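PDB 3IHV: SusD homolog from Bacteroides thetaiotaomicron VPI-5482, which probably binds glycans at the bacterial outer membrane, as a member of the SusD family of sugar-binding proteins. Local coordinates for residues Ile478-Leu490 against Tyr502-Glu514. Numbering follows the deposited sequence.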
loop_
_atom_site.group_PDB
_atom_site.type_symbol
_atom_site.label_atom_id
_atom_site.label_comp_id
_atom_site.label_asym_id
_atom_site.label_seq_id
_atom_site.Cartn_x
_atom_site.Cartn_y
_atom_site.Cartn_z
ATOM N N ILE A 478 -1.764 -0.017 18.400
ATOM C CA ILE A 478 -1.869 1.371 18.873
ATOM C C ILE A 478 -2.752 2.290 18.016
ATOM O O ILE A 478 -2.618 3.500 18.097
ATOM C CB ILE A 478 -0.434 1.984 19.040
ATOM C CG1 ILE A 478 0.357 2.071 17.718
ATOM C CG2 ILE A 478 0.330 1.209 20.097
ATOM C CD1 ILE A 478 1.704 2.818 17.837
ATOM N N TYR A 479 -3.656 1.726 17.221
ATOM C CA TYR A 479 -4.424 2.556 16.292
ATOM C C TYR A 479 -5.300 3.558 17.036
ATOM O O TYR A 479 -5.155 4.773 16.862
ATOM C CB TYR A 479 -5.240 1.706 15.318
ATOM C CG TYR A 479 -6.008 2.552 14.386
ATOM C CD1 TYR A 479 -5.363 3.488 13.611
ATOM C CD2 TYR A 479 -7.406 2.457 14.279
ATOM C CE1 TYR A 479 -6.075 4.322 12.716
ATOM C CE2 TYR A 479 -8.108 3.284 13.416
ATOM C CZ TYR A 479 -7.427 4.204 12.628
ATOM O OH TYR A 479 -8.086 5.069 11.793
ATOM N N TYR A 480 -6.164 3.065 17.912
ATOM C CA TYR A 480 -6.999 3.985 18.694
ATOM C C TYR A 480 -6.157 4.970 19.518
ATOM O O TYR A 480 -6.452 6.154 19.527
ATOM C CB TYR A 480 -7.930 3.210 19.607
ATOM C CG TYR A 480 -8.800 4.074 20.483
ATOM C CD1 TYR A 480 -9.970 4.671 19.990
ATOM C CD2 TYR A 480 -8.486 4.275 21.814
ATOM C CE1 TYR A 480 -10.770 5.479 20.812
ATOM C CE2 TYR A 480 -9.275 5.059 22.624
ATOM C CZ TYR A 480 -10.413 5.667 22.132
ATOM O OH TYR A 480 -11.164 6.453 22.984
ATOM N N LYS A 481 -5.135 4.476 20.227
ATOM C CA LYS A 481 -4.243 5.339 21.031
ATOM C C LYS A 481 -3.651 6.473 20.168
ATOM O O LYS A 481 -3.553 7.615 20.609
ATOM C CB LYS A 481 -3.100 4.466 21.588
ATOM C CG LYS A 481 -2.048 5.136 22.450
ATOM C CD LYS A 481 -0.880 4.150 22.777
ATOM C CE LYS A 481 0.141 4.723 23.789
ATOM N N THR A 482 -3.235 6.142 18.957
ATOM C CA THR A 482 -2.592 7.131 18.057
ATOM C C THR A 482 -3.578 8.164 17.531
ATOM O O THR A 482 -3.258 9.354 17.436
ATOM C CB THR A 482 -1.851 6.403 16.927
ATOM O OG1 THR A 482 -0.900 5.523 17.526
ATOM C CG2 THR A 482 -1.127 7.395 15.972
ATOM N N VAL A 483 -4.789 7.726 17.192
ATOM C CA VAL A 483 -5.820 8.673 16.731
ATOM C C VAL A 483 -6.129 9.647 17.877
ATOM O O VAL A 483 -6.189 10.860 17.690
ATOM C CB VAL A 483 -7.092 7.949 16.216
ATOM C CG1 VAL A 483 -8.285 8.952 15.979
ATOM C CG2 VAL A 483 -6.766 7.124 14.960
ATOM N N GLN A 484 -6.296 9.111 19.079
ATOM C CA GLN A 484 -6.564 9.936 20.255
ATOM C C GLN A 484 -5.420 10.897 20.549
ATOM O O GLN A 484 -5.642 12.065 20.817
ATOM C CB GLN A 484 -6.812 9.011 21.466
ATOM C CG GLN A 484 -8.170 8.320 21.377
ATOM C CD GLN A 484 -9.306 9.259 21.737
ATOM O OE1 GLN A 484 -9.302 9.866 22.804
ATOM N NE2 GLN A 484 -10.269 9.405 20.841
ATOM N N ALA A 485 -4.192 10.419 20.428
ATOM C CA ALA A 485 -3.044 11.271 20.738
ATOM C C ALA A 485 -2.873 12.344 19.665
ATOM O O ALA A 485 -2.463 13.479 19.974
ATOM C CB ALA A 485 -1.774 10.432 20.869
ATOM N N THR A 486 -3.149 11.976 18.418
ATOM C CA THR A 486 -3.084 12.919 17.309
ATOM C C THR A 486 -4.092 14.068 17.513
ATOM O O THR A 486 -3.762 15.253 17.292
ATOM C CB THR A 486 -3.266 12.233 15.961
ATOM O OG1 THR A 486 -2.245 11.232 15.810
ATOM C CG2 THR A 486 -3.167 13.283 14.825
ATOM N N ALA A 487 -5.297 13.718 17.960
ATOM C CA ALA A 487 -6.318 14.724 18.266
ATOM C C ALA A 487 -5.795 15.737 19.291
ATOM O O ALA A 487 -5.912 16.951 19.099
ATOM C CB ALA A 487 -7.627 14.057 18.744
ATOM N N LYS A 488 -5.197 15.246 20.377
ATOM C CA LYS A 488 -4.620 16.136 21.408
ATOM C C LYS A 488 -3.531 17.031 20.851
ATOM O O LYS A 488 -3.529 18.240 21.077
ATOM C CB LYS A 488 -3.976 15.323 22.526
ATOM C CG LYS A 488 -4.920 14.456 23.227
ATOM C CD LYS A 488 -4.322 13.754 24.435
ATOM C CE LYS A 488 -5.381 12.804 25.054
ATOM N NZ LYS A 488 -4.863 11.863 26.113
ATOM N N GLU A 489 -2.622 16.432 20.085
ATOM C CA GLU A 489 -1.496 17.171 19.543
ATOM C C GLU A 489 -1.892 18.273 18.581
ATOM O O GLU A 489 -1.336 19.365 18.635
ATOM C CB GLU A 489 -0.470 16.227 18.928
ATOM C CG GLU A 489 0.200 15.264 19.946
ATOM C CD GLU A 489 1.213 15.947 20.873
ATOM O OE1 GLU A 489 1.664 17.076 20.592
ATOM O OE2 GLU A 489 1.529 15.342 21.915
ATOM N N LEU A 490 -2.875 18.013 17.731
ATOM C CA LEU A 490 -3.393 19.048 16.856
ATOM C C LEU A 490 -4.021 20.136 17.692
ATOM O O LEU A 490 -3.896 21.314 17.358
ATOM C CB LEU A 490 -4.412 18.468 15.858
ATOM C CG LEU A 490 -3.858 17.570 14.772
ATOM C CD1 LEU A 490 -4.984 16.731 14.081
ATOM C CD2 LEU A 490 -3.090 18.422 13.745
ATOM N N TYR A 502 -10.030 17.158 12.500
ATOM C CA TYR A 502 -9.542 15.784 12.745
ATOM C C TYR A 502 -10.764 14.931 13.048
ATOM O O TYR A 502 -10.892 14.322 14.120
ATOM C CB TYR A 502 -8.481 15.710 13.880
ATOM C CG TYR A 502 -7.672 14.448 13.820
ATOM C CD1 TYR A 502 -6.921 14.135 12.696
ATOM C CD2 TYR A 502 -7.639 13.574 14.884
ATOM C CE1 TYR A 502 -6.189 12.970 12.644
ATOM C CE2 TYR A 502 -6.943 12.424 14.837
ATOM C CZ TYR A 502 -6.211 12.105 13.744
ATOM O OH TYR A 502 -5.507 10.896 13.708
ATOM N N SER A 503 -11.645 14.866 12.052
ATOM C CA SER A 503 -12.946 14.216 12.225
ATOM C C SER A 503 -12.851 12.746 12.585
ATOM O O SER A 503 -13.662 12.226 13.343
ATOM C CB SER A 503 -13.781 14.430 10.958
ATOM O OG SER A 503 -15.055 13.832 11.116
ATOM N N VAL A 504 -11.823 12.070 12.093
ATOM C CA VAL A 504 -11.604 10.657 12.411
ATOM C C VAL A 504 -11.628 10.404 13.921
ATOM O O VAL A 504 -12.147 9.380 14.348
ATOM C CB VAL A 504 -10.319 10.086 11.728
ATOM C CG1 VAL A 504 -9.033 10.798 12.239
ATOM C CG2 VAL A 504 -10.218 8.575 11.922
ATOM N N ALA A 505 -11.110 11.327 14.743
ATOM C CA ALA A 505 -11.157 11.116 16.218
ATOM C C ALA A 505 -12.567 11.099 16.814
ATOM O O ALA A 505 -12.786 10.517 17.864
ATOM C CB ALA A 505 -10.324 12.169 16.978
ATOM N N THR A 506 -13.522 11.779 16.202
ATOM C CA THR A 506 -14.882 11.792 16.715
ATOM C C THR A 506 -15.507 10.392 16.745
ATOM O O THR A 506 -16.211 10.045 17.689
ATOM C CB THR A 506 -15.740 12.725 15.824
ATOM O OG1 THR A 506 -15.160 14.019 15.873
ATOM C CG2 THR A 506 -17.225 12.798 16.241
ATOM N N TYR A 507 -15.188 9.571 15.753
ATOM C CA TYR A 507 -15.894 8.293 15.552
ATOM C C TYR A 507 -15.095 7.021 15.786
ATOM O O TYR A 507 -15.686 5.954 15.973
ATOM C CB TYR A 507 -16.376 8.279 14.101
ATOM C CG TYR A 507 -17.216 9.480 13.729
ATOM C CD1 TYR A 507 -18.546 9.560 14.129
ATOM C CD2 TYR A 507 -16.689 10.526 12.983
ATOM C CE1 TYR A 507 -19.304 10.623 13.807
ATOM C CE2 TYR A 507 -17.475 11.603 12.616
ATOM C CZ TYR A 507 -18.781 11.633 13.029
ATOM O OH TYR A 507 -19.605 12.687 12.738
ATOM N N THR A 508 -13.756 7.107 15.736
ATOM C CA THR A 508 -12.889 5.924 15.887
ATOM C C THR A 508 -13.096 5.310 17.253
ATOM O O THR A 508 -13.019 5.999 18.284
ATOM C CB THR A 508 -11.409 6.261 15.679
ATOM O OG1 THR A 508 -11.253 6.778 14.346
ATOM C CG2 THR A 508 -10.524 5.035 15.840
ATOM N N GLU A 509 -13.401 4.021 17.257
ATOM C CA GLU A 509 -13.769 3.313 18.481
ATOM C C GLU A 509 -12.810 2.187 18.760
ATOM O O GLU A 509 -12.524 1.352 17.911
ATOM C CB GLU A 509 -15.208 2.811 18.342
ATOM C CG GLU A 509 -15.793 2.099 19.568
ATOM C CD GLU A 509 -17.280 1.730 19.407
ATOM O OE1 GLU A 509 -17.984 2.296 18.522
ATOM O OE2 GLU A 509 -17.742 0.877 20.203
ATOM N N GLU A 510 -12.326 2.131 19.989
ATOM C CA GLU A 510 -11.364 1.119 20.353
ATOM C C GLU A 510 -12.042 -0.230 20.344
ATOM O O GLU A 510 -13.124 -0.376 20.861
ATOM C CB GLU A 510 -10.816 1.389 21.753
ATOM C CG GLU A 510 -9.634 0.519 22.081
ATOM C CD GLU A 510 -8.995 0.901 23.390
ATOM O OE1 GLU A 510 -9.664 1.490 24.278
ATOM O OE2 GLU A 510 -7.793 0.620 23.517
ATOM N N GLY A 511 -11.402 -1.228 19.748
ATOM C CA GLY A 511 -12.006 -2.559 19.692
ATOM C C GLY A 511 -12.977 -2.735 18.529
ATOM O O GLY A 511 -13.563 -3.810 18.385
ATOM N N LYS A 512 -13.133 -1.706 17.704
ATOM C CA LYS A 512 -13.984 -1.790 16.533
ATOM C C LYS A 512 -13.171 -1.557 15.271
ATOM O O LYS A 512 -13.036 -2.451 14.411
ATOM C CB LYS A 512 -15.128 -0.752 16.635
ATOM C CG LYS A 512 -16.071 -0.737 15.429
ATOM C CD LYS A 512 -17.187 0.236 15.597
ATOM C CE LYS A 512 -18.072 0.263 14.357
ATOM N NZ LYS A 512 -19.212 1.188 14.560
ATOM N N HIS A 513 -12.572 -0.362 15.183
ATOM C CA HIS A 513 -11.985 0.112 13.924
ATOM C C HIS A 513 -10.615 -0.464 13.556
ATOM O O HIS A 513 -10.061 -0.084 12.546
ATOM C CB HIS A 513 -12.050 1.656 13.814
ATOM C CG HIS A 513 -13.452 2.169 13.654
ATOM N ND1 HIS A 513 -14.141 2.822 14.663
ATOM C CD2 HIS A 513 -14.323 2.064 12.618
ATOM C CE1 HIS A 513 -15.364 3.101 14.250
ATOM N NE2 HIS A 513 -15.507 2.642 13.016
ATOM N N GLU A 514 -10.133 -1.412 14.330
ATOM C CA GLU A 514 -8.936 -2.174 13.973
ATOM C C GLU A 514 -9.267 -3.208 12.870
ATOM O O GLU A 514 -8.353 -3.815 12.311
ATOM C CB GLU A 514 -8.326 -2.896 15.150
ATOM C CG GLU A 514 -7.990 -2.005 16.336
ATOM C CD GLU A 514 -9.160 -1.747 17.243
ATOM O OE1 GLU A 514 -10.199 -2.410 17.055
ATOM O OE2 GLU A 514 -9.031 -0.877 18.142
HETATM O O HOH W 1 -6.725 0.281 18.560
HETATM O O HOH W 2 -11.260 8.316 18.466
#
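Most of helix 479-493, in the SusD family region of the chain, is accompanied by segment 502-514, which runs back alongside it in the opposite direction, and their meeting illustrates how a helix and a loop can be joined through aromatic rings and water. Tyr-502 lies along the helix: Thr-486 sets CG2 over one ring face, 3.4 Å from CZ of Tyr-502, while Val-483 O approaches the ring edge at CE2, 3.3 Å away. Leu-490 CD1 meets the ring obliquely near its root, and the hydroxyl, beside Thr-486, hydrogen-bonds Thr-49 O. One turn back toward the helix N-terminus, Val-483 points CG1 at Ala-505, 3.6 Å from its CA, a branch placed anti to the backbone N (chi1 169°), and Ala-487 CB abuts Ala-505 CB at 3.7 Å. Tyr-480 is sandwiched between Gln-484 CG of its own helix and Glu-510, whose CB makes a CH-pi contact 3.7 Å from the ring centroid; Thr-508 O lies at the ring edge. With an alanine in place of Tyr-502, Thr-486 CG2 and Leu-490 CD1 would probably face a gap and Thr-49 O would probably lose its phenolic partner. Polar linkage between the segments passes through water: one molecule joins Tyr-480 N to Glu-514 OE2, another ties Gln-484 NE2 to the carbonyls of Ala-505 and Thr-508, so apolar contact joins the Val-483 to Leu-490 part, while near Tyr-480 and Gln-484 water meets backbone groups.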